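Local coordinates for G-protein alpha subunit Galpha7 (Naegleria fowleri, PDB 6NE6) that probably binds and hydrolyses GTP as the alpha subunit of a heterotrimeric G protein, switching between nucleotide states to relay signals, at residues M9-L14 with H192-V197; L13-G18 with D198-V203; T161-Q166 with C176-G181; F168-L173 with I318-L323. All coordinates share one frame; numbering follows the deposited sequence. Where two conformers were deposited one is given.

Contact 1 (M9-L14 with H192-V197). With NA (sodium ion), chain C.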
loop_
_atom_site.group_PDB
_atom_site.type_symbol
_atom_site.label_atom_id
_atom_site.label_comp_id
_atom_site.label_asym_id
_atom_site.label_seq_id
_atom_site.Cartn_x
_atom_site.Cartn_y
_atom_site.Cartn_z
ATOM N N MET A 9 15.087 22.953 -4.864
ATOM C CA MET A 9 14.630 21.602 -5.157
ATOM C C MET A 9 13.119 21.525 -4.960
ATOM O O MET A 9 12.605 21.948 -3.921
ATOM C CB MET A 9 15.335 20.589 -4.253
ATOM C CG MET A 9 14.756 19.192 -4.351
ATOM S SD MET A 9 15.727 18.037 -3.344
ATOM C CE MET A 9 17.146 17.817 -4.413
ATOM N N LYS A 10 12.411 20.978 -5.947
ATOM C CA LYS A 10 10.958 20.859 -5.857
ATOM C C LYS A 10 10.610 19.576 -5.115
ATOM O O LYS A 10 10.802 18.471 -5.637
ATOM C CB LYS A 10 10.333 20.906 -7.250
ATOM C CG LYS A 10 10.627 22.209 -7.983
ATOM C CD LYS A 10 9.683 22.453 -9.138
ATOM C CE LYS A 10 8.358 23.036 -8.656
ATOM N NZ LYS A 10 8.435 24.467 -8.257
ATOM N N LYS A 11 10.091 19.714 -3.896
ATOM C CA LYS A 11 9.824 18.551 -3.063
ATOM C C LYS A 11 8.367 18.131 -3.195
ATOM O O LYS A 11 7.456 18.965 -3.151
ATOM C CB LYS A 11 10.171 18.823 -1.598
ATOM C CG LYS A 11 11.628 19.269 -1.401
ATOM C CD LYS A 11 12.154 18.862 -0.034
ATOM C CE LYS A 11 13.674 19.006 0.038
ATOM N NZ LYS A 11 14.161 18.705 1.419
ATOM N N ILE A 12 8.168 16.826 -3.328
ATOM C CA ILE A 12 6.859 16.221 -3.545
ATOM C C ILE A 12 6.588 15.314 -2.359
ATOM O O ILE A 12 7.319 14.336 -2.143
ATOM C CB ILE A 12 6.827 15.427 -4.852
ATOM C CG1 ILE A 12 7.202 16.338 -6.029
ATOM C CG2 ILE A 12 5.470 14.761 -5.050
ATOM C CD1 ILE A 12 7.316 15.576 -7.320
ATOM N N LEU A 13 5.547 15.634 -1.595
ATOM C CA LEU A 13 5.222 14.928 -0.363
ATOM C C LEU A 13 4.158 13.881 -0.628
ATOM O O LEU A 13 3.090 14.203 -1.154
ATOM C CB LEU A 13 4.709 15.899 0.702
ATOM C CG LEU A 13 4.205 15.306 2.027
ATOM C CD1 LEU A 13 5.330 14.582 2.760
ATOM C CD2 LEU A 13 3.601 16.411 2.914
ATOM N N LEU A 14 4.424 12.649 -0.208
ATOM C CA LEU A 14 3.427 11.582 -0.268
ATOM C C LEU A 14 2.555 11.647 0.976
ATOM O O LEU A 14 3.070 11.680 2.099
ATOM C CB LEU A 14 4.107 10.216 -0.361
ATOM C CG LEU A 14 4.806 9.886 -1.679
ATOM C CD1 LEU A 14 5.710 8.675 -1.481
ATOM C CD2 LEU A 14 3.770 9.600 -2.772
ATOM N N HIS A 192 19.019 19.743 1.558
ATOM C CA HIS A 192 19.058 21.207 1.620
ATOM C C HIS A 192 18.593 21.747 2.969
ATOM O O HIS A 192 18.307 22.944 3.088
ATOM C CB HIS A 192 18.221 21.853 0.501
ATOM C CG HIS A 192 18.714 21.557 -0.879
ATOM N ND1 HIS A 192 18.148 22.119 -2.006
ATOM C CD2 HIS A 192 19.714 20.755 -1.317
ATOM C CE1 HIS A 192 18.777 21.673 -3.079
ATOM N NE2 HIS A 192 19.730 20.843 -2.689
ATOM N N HIS A 193 18.525 20.889 3.995
ATOM C CA HIS A 193 18.001 21.240 5.325
ATOM C C HIS A 193 16.775 22.150 5.209
ATOM O O HIS A 193 16.704 23.236 5.788
ATOM C CB HIS A 193 19.087 21.861 6.210
ATOM C CG HIS A 193 19.931 22.886 5.519
ATOM N ND1 HIS A 193 19.542 24.200 5.376
ATOM C CD2 HIS A 193 21.142 22.784 4.922
ATOM C CE1 HIS A 193 20.477 24.865 4.721
ATOM N NE2 HIS A 193 21.460 24.031 4.438
ATOM N N PHE A 194 15.813 21.680 4.424
ATOM C CA PHE A 194 14.666 22.455 3.966
ATOM C C PHE A 194 13.462 21.532 3.908
ATOM O O PHE A 194 13.543 20.441 3.331
ATOM C CB PHE A 194 14.972 23.069 2.587
ATOM C CG PHE A 194 13.775 23.621 1.859
ATOM C CD1 PHE A 194 13.039 24.665 2.388
ATOM C CD2 PHE A 194 13.426 23.124 0.607
ATOM C CE1 PHE A 194 11.954 25.183 1.705
ATOM C CE2 PHE A 194 12.338 23.635 -0.082
ATOM C CZ PHE A 194 11.607 24.670 0.466
ATOM N N GLN A 195 12.348 21.957 4.510
ATOM C CA GLN A 195 11.155 21.121 4.597
ATOM C C GLN A 195 9.985 21.623 3.761
ATOM O O GLN A 195 8.902 21.034 3.832
ATOM C CB GLN A 195 10.713 20.995 6.059
ATOM C CG GLN A 195 11.663 20.184 6.905
ATOM C CD GLN A 195 11.886 20.795 8.262
ATOM O OE1 GLN A 195 11.749 20.126 9.284
ATOM N NE2 GLN A 195 12.247 22.074 8.281
ATOM N N GLY A 196 10.159 22.695 2.990
ATOM C CA GLY A 196 9.058 23.214 2.201
ATOM C C GLY A 196 8.620 22.231 1.132
ATOM O O GLY A 196 9.425 21.497 0.562
ATOM N N VAL A 197 7.313 22.212 0.866
ATOM C CA VAL A 197 6.700 21.218 -0.009
ATOM C C VAL A 197 6.128 21.931 -1.228
ATOM O O VAL A 197 5.286 22.826 -1.092
ATOM C CB VAL A 197 5.612 20.425 0.734
ATOM C CG1 VAL A 197 4.735 19.664 -0.228
ATOM C CG2 VAL A 197 6.264 19.487 1.750
HETATM NA NA NA C . 23.253 24.140 3.118
HETATM O O HOH W 1 22.841 26.269 3.157
#
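The strand 10-16 runs along the loop that leads into strand 199-205, and Lys11 joins the two. Lys11 CG lies anti to the carbonyl carbon (chi1 -56°), and the chain beyond it runs extended past Gly196. CB is 3.5 Å from Gly196 O, an oxygen buried without a polar partner. Lys11 NZ then donates to Phe194 O at 2.7 Å. The C=O...N angle is 158°, and the donor is tilted slightly from the carbonyl plane. The same ammonium makes a salt bridge with Glu165 and a hydrogen bond to Ile191 O, so three groups hold it. By analogy with other G alpha subunits, this loop probably belongs to the switch II region or its end, and it leads back to the central sheet. Two residues further on, Leu13 CB meets Val197 CG1 at 3.9 Å. Met9 SD makes a distant sulfur-aromatic approach to the His192 ring, doubtful because His192 has two conformers. His193 turns away from the strand. Its NE2 binds a sodium ion at 2.2 Å. That ion is also bound by a water and by His4 and His6 of what is probably the N-terminal purification tag.

Contact 2 (L13-G18 with D198-V203)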
loop_
_atom_site.group_PDB
_atom_site.type_symbol
_atom_site.label_atom_id
_atom_site.label_comp_id
_atom_site.label_asym_id
_atom_site.label_seq_id
_atom_site.Cartn_x
_atom_site.Cartn_y
_atom_site.Cartn_z
ATOM N N LEU A 13 5.547 15.634 -1.595
ATOM C CA LEU A 13 5.222 14.928 -0.363
ATOM C C LEU A 13 4.158 13.881 -0.628
ATOM O O LEU A 13 3.090 14.203 -1.154
ATOM C CB LEU A 13 4.709 15.899 0.702
ATOM C CG LEU A 13 4.205 15.306 2.027
ATOM C CD1 LEU A 13 5.330 14.582 2.760
ATOM C CD2 LEU A 13 3.601 16.411 2.914
ATOM N N LEU A 14 4.424 12.649 -0.208
ATOM C CA LEU A 14 3.427 11.582 -0.268
ATOM C C LEU A 14 2.555 11.647 0.976
ATOM O O LEU A 14 3.070 11.680 2.099
ATOM C CB LEU A 14 4.107 10.216 -0.361
ATOM C CG LEU A 14 4.806 9.886 -1.679
ATOM C CD1 LEU A 14 5.710 8.675 -1.481
ATOM C CD2 LEU A 14 3.770 9.600 -2.772
ATOM N N VAL A 15 1.232 11.659 0.772
ATOM C CA VAL A 15 0.242 11.744 1.842
ATOM C C VAL A 15 -0.790 10.650 1.591
ATOM O O VAL A 15 -1.218 10.455 0.450
ATOM C CB VAL A 15 -0.418 13.141 1.871
ATOM C CG1 VAL A 15 -1.523 13.246 2.911
ATOM C CG2 VAL A 15 0.643 14.226 2.125
ATOM N N GLY A 16 -1.160 9.914 2.634
ATOM C CA GLY A 16 -2.178 8.890 2.478
ATOM C C GLY A 16 -2.225 7.984 3.691
ATOM O O GLY A 16 -1.356 8.023 4.570
ATOM N N ALA A 17 -3.237 7.119 3.695
ATOM C CA ALA A 17 -3.416 6.160 4.774
ATOM C C ALA A 17 -2.334 5.077 4.737
ATOM O O ALA A 17 -1.527 4.976 3.802
ATOM C CB ALA A 17 -4.806 5.528 4.702
ATOM N N GLY A 18 -2.328 4.260 5.791
ATOM C CA GLY A 18 -1.292 3.256 5.968
ATOM C C GLY A 18 -1.338 2.116 4.973
ATOM O O GLY A 18 -0.317 1.445 4.781
ATOM N N ASP A 198 6.575 21.533 -2.417
ATOM C CA ASP A 198 6.060 22.149 -3.639
ATOM C C ASP A 198 4.788 21.481 -4.152
ATOM O O ASP A 198 3.938 22.150 -4.758
ATOM C CB ASP A 198 7.139 22.113 -4.720
ATOM C CG ASP A 198 8.384 22.886 -4.308
ATOM O OD1 ASP A 198 8.592 23.999 -4.846
ATOM O OD2 ASP A 198 9.128 22.391 -3.422
ATOM N N SER A 199 4.629 20.183 -3.915
ATOM C CA SER A 199 3.472 19.447 -4.402
ATOM C C SER A 199 3.158 18.330 -3.419
ATOM O O SER A 199 4.057 17.808 -2.756
ATOM C CB SER A 199 3.737 18.871 -5.801
ATOM O OG SER A 199 2.634 18.125 -6.290
ATOM N N ILE A 200 1.885 17.966 -3.345
ATOM C CA ILE A 200 1.406 16.865 -2.519
ATOM C C ILE A 200 0.773 15.841 -3.445
ATOM O O ILE A 200 -0.050 16.205 -4.291
ATOM C CB ILE A 200 0.377 17.352 -1.486
ATOM C CG1 ILE A 200 1.053 18.226 -0.430
ATOM C CG2 ILE A 200 -0.395 16.151 -0.867
ATOM C CD1 ILE A 200 0.046 19.040 0.391
ATOM N N LEU A 201 1.140 14.573 -3.271
ATOM C CA LEU A 201 0.461 13.450 -3.920
ATOM C C LEU A 201 -0.393 12.800 -2.846
ATOM O O LEU A 201 0.129 12.111 -1.963
ATOM C CB LEU A 201 1.444 12.443 -4.505
ATOM C CG LEU A 201 2.496 12.959 -5.485
ATOM C CD1 LEU A 201 3.171 11.785 -6.167
ATOM C CD2 LEU A 201 1.857 13.906 -6.508
ATOM N N PHE A 202 -1.705 13.036 -2.915
ATOM C CA PHE A 202 -2.648 12.443 -1.978
ATOM C C PHE A 202 -3.026 11.077 -2.534
ATOM O O PHE A 202 -3.660 10.989 -3.589
ATOM C CB PHE A 202 -3.879 13.327 -1.804
ATOM C CG PHE A 202 -4.664 12.994 -0.577
ATOM C CD1 PHE A 202 -5.485 11.879 -0.541
ATOM C CD2 PHE A 202 -4.547 13.779 0.556
ATOM C CE1 PHE A 202 -6.191 11.560 0.619
ATOM C CE2 PHE A 202 -5.247 13.479 1.700
ATOM C CZ PHE A 202 -6.066 12.358 1.734
ATOM N N VAL A 203 -2.628 10.011 -1.851
ATOM C CA VAL A 203 -2.764 8.661 -2.400
ATOM C C VAL A 203 -3.932 7.959 -1.724
ATOM O O VAL A 203 -3.969 7.856 -0.487
ATOM C CB VAL A 203 -1.478 7.847 -2.206
ATOM C CG1 VAL A 203 -1.617 6.476 -2.880
ATOM C CG2 VAL A 203 -0.266 8.612 -2.740
HETATM O O HOH W 2 -5.286 7.354 1.711
#
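Val15 spreads its two methyl groups over neighbours on strand 199-205. CG2 rests on Ile200 CG2 at 3.7 Å. CG1 meets Phe202 at CD2, 3.9 Å away, and is equally close to CE2. The split follows from chi1 of 176°: CG1 lies anti to the backbone N, while CG2 takes the place beside it. Leu13 stands on this same face of the sheet, next to Ile200. On the other face Leu14 CD2 reaches across to Leu201 CB at 4.1 Å and also touches Val203 CG2.

The backbones form a parallel ladder, and the axes of segments 13-16 and 199-203 are at 25°. Leu13 N donates to Ser199 O, and Leu13 O accepts from Leu201 N. Val15 repeats the pattern: its N donates to Leu201 O, and its O accepts from Val203 N. The bond from Val203 N to Val15 O is 2.7 Å. After Gly16 the chains part. A water then bridges them, accepting from Ala17 N at 2.9 Å and donating to Val203 O at 2.6 Å. Gly16 has the position and sequence context of the first glycine of a P-loop, the phosphate-binding loop of this family.

Strand 173-180 flanks strand 10-16 on one side, and strand 242-248 flanks strand 199-205 on the other. Ile25 of helix 22-32 packs against Leu14 and Val203. On the opposite face, Phe202 meets the rings of Phe229 and Tyr232 from helix 221-235.

Contact 3 (T161-Q166 with C176-G181)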
loop_
_atom_site.group_PDB
_atom_site.type_symbol
_atom_site.label_atom_id
_atom_site.label_comp_id
_atom_site.label_asym_id
_atom_site.label_seq_id
_atom_site.Cartn_x
_atom_site.Cartn_y
_atom_site.Cartn_z
ATOM N N THR A 161 8.593 5.532 9.934
ATOM C CA THR A 161 8.627 6.158 11.249
ATOM C C THR A 161 9.634 7.295 11.333
ATOM O O THR A 161 9.829 7.853 12.417
ATOM C CB THR A 161 8.924 5.110 12.335
ATOM O OG1 THR A 161 10.104 4.372 11.988
ATOM C CG2 THR A 161 7.763 4.145 12.457
ATOM N N GLY A 162 10.276 7.651 10.226
ATOM C CA GLY A 162 11.180 8.776 10.188
ATOM C C GLY A 162 11.029 9.485 8.864
ATOM O O GLY A 162 9.988 9.366 8.215
ATOM N N LEU A 163 12.057 10.207 8.444
ATOM C CA LEU A 163 12.064 10.888 7.157
ATOM C C LEU A 163 12.830 10.057 6.138
ATOM O O LEU A 163 13.931 9.577 6.427
ATOM C CB LEU A 163 12.709 12.268 7.290
ATOM C CG LEU A 163 13.058 12.948 5.967
ATOM C CD1 LEU A 163 11.800 13.470 5.309
ATOM C CD2 LEU A 163 14.081 14.059 6.180
ATOM N N ILE A 164 12.256 9.892 4.946
ATOM C CA ILE A 164 13.004 9.370 3.810
ATOM C C ILE A 164 12.701 10.230 2.591
ATOM O O ILE A 164 11.563 10.663 2.370
ATOM C CB ILE A 164 12.719 7.875 3.530
ATOM C CG1 ILE A 164 11.261 7.519 3.822
ATOM C CG2 ILE A 164 13.662 7.007 4.335
ATOM C CD1 ILE A 164 10.903 6.057 3.564
ATOM N N GLU A 165 13.743 10.498 1.823
ATOM C CA GLU A 165 13.687 11.346 0.651
ATOM C C GLU A 165 14.372 10.631 -0.504
ATOM O O GLU A 165 15.416 9.998 -0.318
ATOM C CB GLU A 165 14.382 12.675 0.925
ATOM C CG GLU A 165 13.674 13.553 1.924
ATOM C CD GLU A 165 14.292 14.938 1.979
ATOM O OE1 GLU A 165 15.333 15.087 2.646
ATOM O OE2 GLU A 165 13.752 15.862 1.333
ATOM N N GLN A 166 13.787 10.727 -1.690
ATOM C CA GLN A 166 14.430 10.243 -2.910
ATOM C C GLN A 166 14.598 11.417 -3.858
ATOM O O GLN A 166 13.627 11.815 -4.528
ATOM C CB GLN A 166 13.602 9.145 -3.584
ATOM C CG GLN A 166 14.203 8.664 -4.901
ATOM C CD GLN A 166 15.591 8.089 -4.711
ATOM O OE1 GLN A 166 15.756 7.078 -4.043
ATOM N NE2 GLN A 166 16.593 8.754 -5.267
ATOM N N CYS A 176 12.543 16.081 -5.349
ATOM C CA CYS A 176 12.658 14.920 -4.488
ATOM C C CYS A 176 11.273 14.505 -4.040
ATOM O O CYS A 176 10.333 15.298 -3.999
ATOM C CB CYS A 176 13.548 15.174 -3.279
ATOM S SG CYS A 176 12.686 16.015 -1.985
ATOM N N MET A 177 11.151 13.208 -3.789
ATOM C CA MET A 177 9.929 12.665 -3.224
ATOM C C MET A 177 10.157 12.341 -1.754
ATOM O O MET A 177 11.210 11.817 -1.372
ATOM C CB MET A 177 9.467 11.424 -3.982
ATOM C CG MET A 177 8.237 10.785 -3.366
ATOM S SD MET A 177 7.627 9.454 -4.410
ATOM C CE MET A 177 7.105 10.381 -5.841
ATOM N N ILE A 178 9.171 12.695 -0.925
ATOM C CA ILE A 178 9.252 12.567 0.529
ATOM C C ILE A 178 8.212 11.573 1.023
ATOM O O ILE A 178 7.040 11.655 0.645
ATOM C CB ILE A 178 9.016 13.923 1.223
ATOM C CG1 ILE A 178 9.977 14.980 0.685
ATOM C CG2 ILE A 178 9.089 13.774 2.749
ATOM C CD1 ILE A 178 9.514 16.392 1.012
ATOM N N ASP A 179 8.626 10.670 1.915
ATOM C CA ASP A 179 7.698 9.899 2.740
ATOM C C ASP A 179 8.219 10.023 4.163
ATOM O O ASP A 179 9.383 9.716 4.424
ATOM C CB ASP A 179 7.627 8.436 2.289
ATOM C CG ASP A 179 6.503 7.659 2.962
ATOM O OD1 ASP A 179 5.588 8.287 3.534
ATOM O OD2 ASP A 179 6.537 6.412 2.910
ATOM N N VAL A 180 7.380 10.512 5.075
ATOM C CA VAL A 180 7.842 10.861 6.418
ATOM C C VAL A 180 6.785 10.488 7.452
ATOM O O VAL A 180 5.592 10.757 7.268
ATOM C CB VAL A 180 8.207 12.360 6.514
ATOM C CG1 VAL A 180 7.049 13.226 6.061
ATOM C CG2 VAL A 180 8.631 12.717 7.935
ATOM N N GLY A 181 7.231 9.869 8.546
ATOM C CA GLY A 181 6.358 9.547 9.661
ATOM C C GLY A 181 7.045 9.610 11.012
ATOM O O GLY A 181 8.203 10.033 11.111
#
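Five backbone hydrogen bonds join Gly162-Gln166 to Met177-Gly181. Ile164 and Asp179 form a hydrogen-bonded pair: Ile164 N donates to Asp179 O at 2.9 Å, and Asp179 N returns to Ile164 O at 3.0 Å. Gln166 and Met177 are joined in the same way. Gly181 N adds a bond to Gly162 O at 2.8 Å, beyond the regular strands.

These are the two arms of the antiparallel hairpin 163-170/173-180, whose outer strand forms one edge of the sheet. Asp179 begins the DVGG sequence, the DxxG motif of GTP-binding proteins. Its OD2 is hydrogen-bonded to Thr160 OG1, and OD1 makes a long, weak ion pair with Lys22.

Apolar contacts lie on the face of Leu163, Glu165, Ile178 and Val180. Leu163 CD1 turns inward to Ile178 CG2 at 3.7 Å and Val180 CB at 3.9 Å. On the other face Ile164 CG1 is 4.0 Å from Asp179 CB. CG1 lies between the backbone N and the carbonyl carbon of its own residue (chi1 35°), which brings it to the neighbouring strand.

Among the polar side chains, Glu165 runs extended beside Ile178, with OE2 3.9 Å from Ile178 CG1. While OE2 faces Lys11, OE1 accepts from Ile191 N.

Contact 4 (F168-L173 with I318-L323)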
loop_
_atom_site.group_PDB
_atom_site.type_symbol
_atom_site.label_atom_id
_atom_site.label_comp_id
_atom_site.label_asym_id
_atom_site.label_seq_id
_atom_site.Cartn_x
_atom_site.Cartn_y
_atom_site.Cartn_z
ATOM N N PHE A 168 15.949 13.418 -7.282
ATOM C CA PHE A 168 16.135 13.059 -8.677
ATOM C C PHE A 168 16.104 14.330 -9.501
ATOM O O PHE A 168 15.686 15.389 -9.031
ATOM C CB PHE A 168 15.071 12.074 -9.174
ATOM C CG PHE A 168 13.656 12.593 -9.120
ATOM C CD1 PHE A 168 13.041 13.121 -10.256
ATOM C CD2 PHE A 168 12.921 12.520 -7.941
ATOM C CE1 PHE A 168 11.715 13.577 -10.207
ATOM C CE2 PHE A 168 11.602 12.977 -7.887
ATOM C CZ PHE A 168 10.999 13.497 -9.025
ATOM N N THR A 169 16.567 14.214 -10.734
ATOM C CA THR A 169 16.559 15.321 -11.672
ATOM C C THR A 169 15.613 14.969 -12.807
ATOM O O THR A 169 15.632 13.841 -13.313
ATOM C CB THR A 169 17.973 15.624 -12.182
ATOM O OG1 THR A 169 18.755 16.128 -11.090
ATOM C CG2 THR A 169 17.959 16.682 -13.292
ATOM N N PHE A 170 14.768 15.924 -13.176
ATOM C CA PHE A 170 13.813 15.752 -14.264
ATOM C C PHE A 170 13.821 17.012 -15.105
ATOM O O PHE A 170 13.691 18.115 -14.564
ATOM C CB PHE A 170 12.417 15.479 -13.712
ATOM C CG PHE A 170 11.363 15.392 -14.759
ATOM C CD1 PHE A 170 11.259 14.269 -15.564
ATOM C CD2 PHE A 170 10.467 16.425 -14.935
ATOM C CE1 PHE A 170 10.276 14.188 -16.530
ATOM C CE2 PHE A 170 9.486 16.346 -15.901
ATOM C CZ PHE A 170 9.394 15.226 -16.695
ATOM N N LYS A 171 13.971 16.843 -16.418
ATOM C CA LYS A 171 14.154 17.957 -17.345
ATOM C C LYS A 171 15.162 18.969 -16.800
ATOM O O LYS A 171 14.927 20.178 -16.782
ATOM C CB LYS A 171 12.815 18.619 -17.670
ATOM C CG LYS A 171 11.855 17.683 -18.390
ATOM C CD LYS A 171 10.600 18.407 -18.847
ATOM C CE LYS A 171 9.631 17.450 -19.538
ATOM N NZ LYS A 171 8.351 18.121 -19.913
ATOM N N ASN A 172 16.297 18.446 -16.335
ATOM C CA ASN A 172 17.426 19.235 -15.838
ATOM C C ASN A 172 17.076 20.091 -14.621
ATOM O O ASN A 172 17.738 21.106 -14.371
ATOM C CB ASN A 172 18.024 20.109 -16.949
ATOM C CG ASN A 172 18.442 19.297 -18.155
ATOM O OD1 ASN A 172 17.967 19.525 -19.267
ATOM N ND2 ASN A 172 19.324 18.328 -17.939
ATOM N N LEU A 173 16.059 19.705 -13.849
ATOM C CA LEU A 173 15.716 20.425 -12.628
ATOM C C LEU A 173 15.612 19.460 -11.454
ATOM O O LEU A 173 15.174 18.309 -11.620
ATOM C CB LEU A 173 14.402 21.200 -12.781
ATOM C CG LEU A 173 14.528 22.327 -13.808
ATOM C CD1 LEU A 173 13.165 22.831 -14.231
ATOM C CD2 LEU A 173 15.375 23.437 -13.216
ATOM N N ILE A 318 3.001 13.894 -13.848
ATOM C CA ILE A 318 2.884 14.780 -12.696
ATOM C C ILE A 318 4.034 15.778 -12.670
ATOM O O ILE A 318 3.818 16.983 -12.520
ATOM C CB ILE A 318 2.812 13.958 -11.399
ATOM C CG1 ILE A 318 1.526 13.120 -11.384
ATOM C CG2 ILE A 318 2.911 14.879 -10.197
ATOM C CD1 ILE A 318 1.454 12.131 -10.230
ATOM N N THR A 319 5.277 15.301 -12.829
ATOM C CA THR A 319 6.391 16.242 -12.731
ATOM C C THR A 319 6.390 17.223 -13.897
ATOM O O THR A 319 6.731 18.398 -13.715
ATOM C CB THR A 319 7.735 15.514 -12.629
ATOM O OG1 THR A 319 7.910 14.652 -13.752
ATOM C CG2 THR A 319 7.782 14.678 -11.344
ATOM N N SER A 320 5.969 16.782 -15.082
ATOM C CA SER A 320 5.840 17.720 -16.189
ATOM C C SER A 320 4.809 18.785 -15.872
ATOM O O SER A 320 5.020 19.971 -16.152
ATOM C CB SER A 320 5.455 16.987 -17.475
ATOM O OG SER A 320 6.502 16.138 -17.899
ATOM N N ASP A 321 3.694 18.387 -15.265
ATOM C CA ASP A 321 2.673 19.372 -14.944
ATOM C C ASP A 321 3.144 20.324 -13.855
ATOM O O ASP A 321 2.841 21.524 -13.903
ATOM C CB ASP A 321 1.384 18.682 -14.523
ATOM C CG ASP A 321 0.265 19.667 -14.330
ATOM O OD1 ASP A 321 -0.125 20.315 -15.322
ATOM O OD2 ASP A 321 -0.196 19.825 -13.189
ATOM N N ILE A 322 3.880 19.813 -12.862
ATOM C CA ILE A 322 4.447 20.690 -11.840
ATOM C C ILE A 322 5.317 21.754 -12.493
ATOM O O ILE A 322 5.228 22.945 -12.169
ATOM C CB ILE A 322 5.249 19.883 -10.809
ATOM C CG1 ILE A 322 4.313 19.090 -9.911
ATOM C CG2 ILE A 322 6.103 20.818 -9.968
ATOM C CD1 ILE A 322 5.044 18.056 -9.055
ATOM N N LEU A 323 6.167 21.337 -13.426
ATOM C CA LEU A 323 7.041 22.290 -14.100
ATOM C C LEU A 323 6.236 23.295 -14.907
ATOM O O LEU A 323 6.593 24.478 -14.970
ATOM C CB LEU A 323 8.037 21.560 -14.998
ATOM C CG LEU A 323 9.173 20.819 -14.286
ATOM C CD1 LEU A 323 10.153 20.259 -15.290
ATOM C CD2 LEU A 323 9.872 21.767 -13.311
HETATM O O HOH W 3 6.734 20.537 -18.272
HETATM O O HOH W 4 6.908 16.128 -20.924
#
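Phe168 points the edge of its ring at helix 308-326, with CZ 4.1 Å from Thr319 CG2. The same ring stacks on Tyr33. Phe170 meets three helix residues, Thr319, Ser320 and Leu323. Thr319 OG1 sits over the centre of its ring, 3.1 Å above the plane, and Thr319 CB adds a CH-pi contact. The hydroxyl is hydrogen-bonded to Leu315 O of its own helix. Ser320 OG lies in the ring plane at the edge, 3.3 Å from Phe170 CZ. Leu323 CD1 also touches this ring, 3.9 Å from CD2.

Phe170 to Leu173 form a type I' beta turn, the tight link of the hairpin 163-170/173-180. The turn thus brings the hairpin tip against the C-terminal helix. Lys171 lays CG over the ring face of Phe170 opposite Thr319. Its extended chain carries NZ to Ser320 OG for a weak hydrogen bond of 3.4 Å. A water bridges the same two groups, accepting from Lys171 NZ at 2.7 Å and donating to Ser320 OG at 3.1 Å. Ser320 OG also bonds to Glu316 O. After the turn, Leu173 CD1 packs on Leu323 CD2 at 3.6 Å.

How the contacts relate
All four contacts meet on one mixed sheet. Strand 10-16 lies between the partners of contacts 2 and 3. Ile12 ties contact 1 to contact 3: Ile12 N is 2.7 Å from Cys176 O, and Ile12 O is 2.8 Å from Ile178 N. Leu13, shared by contacts 1 and 2, puts CD1 3.8 Å from Ile178 CG2 of contact 3. Contacts 2 and 3, with centres about 11 Å apart, hold Gly16 and Asp179 of the probable nucleotide site. The sodium ion bound by His193 lies with contact 1, away from that site. Contact 4 packs its helix on the face of the sheet that carries Ile12 and Leu201: Ile322 CD1 reaches Ile12 CD1 at 3.8 Å and Ser199 CB at 3.6 Å.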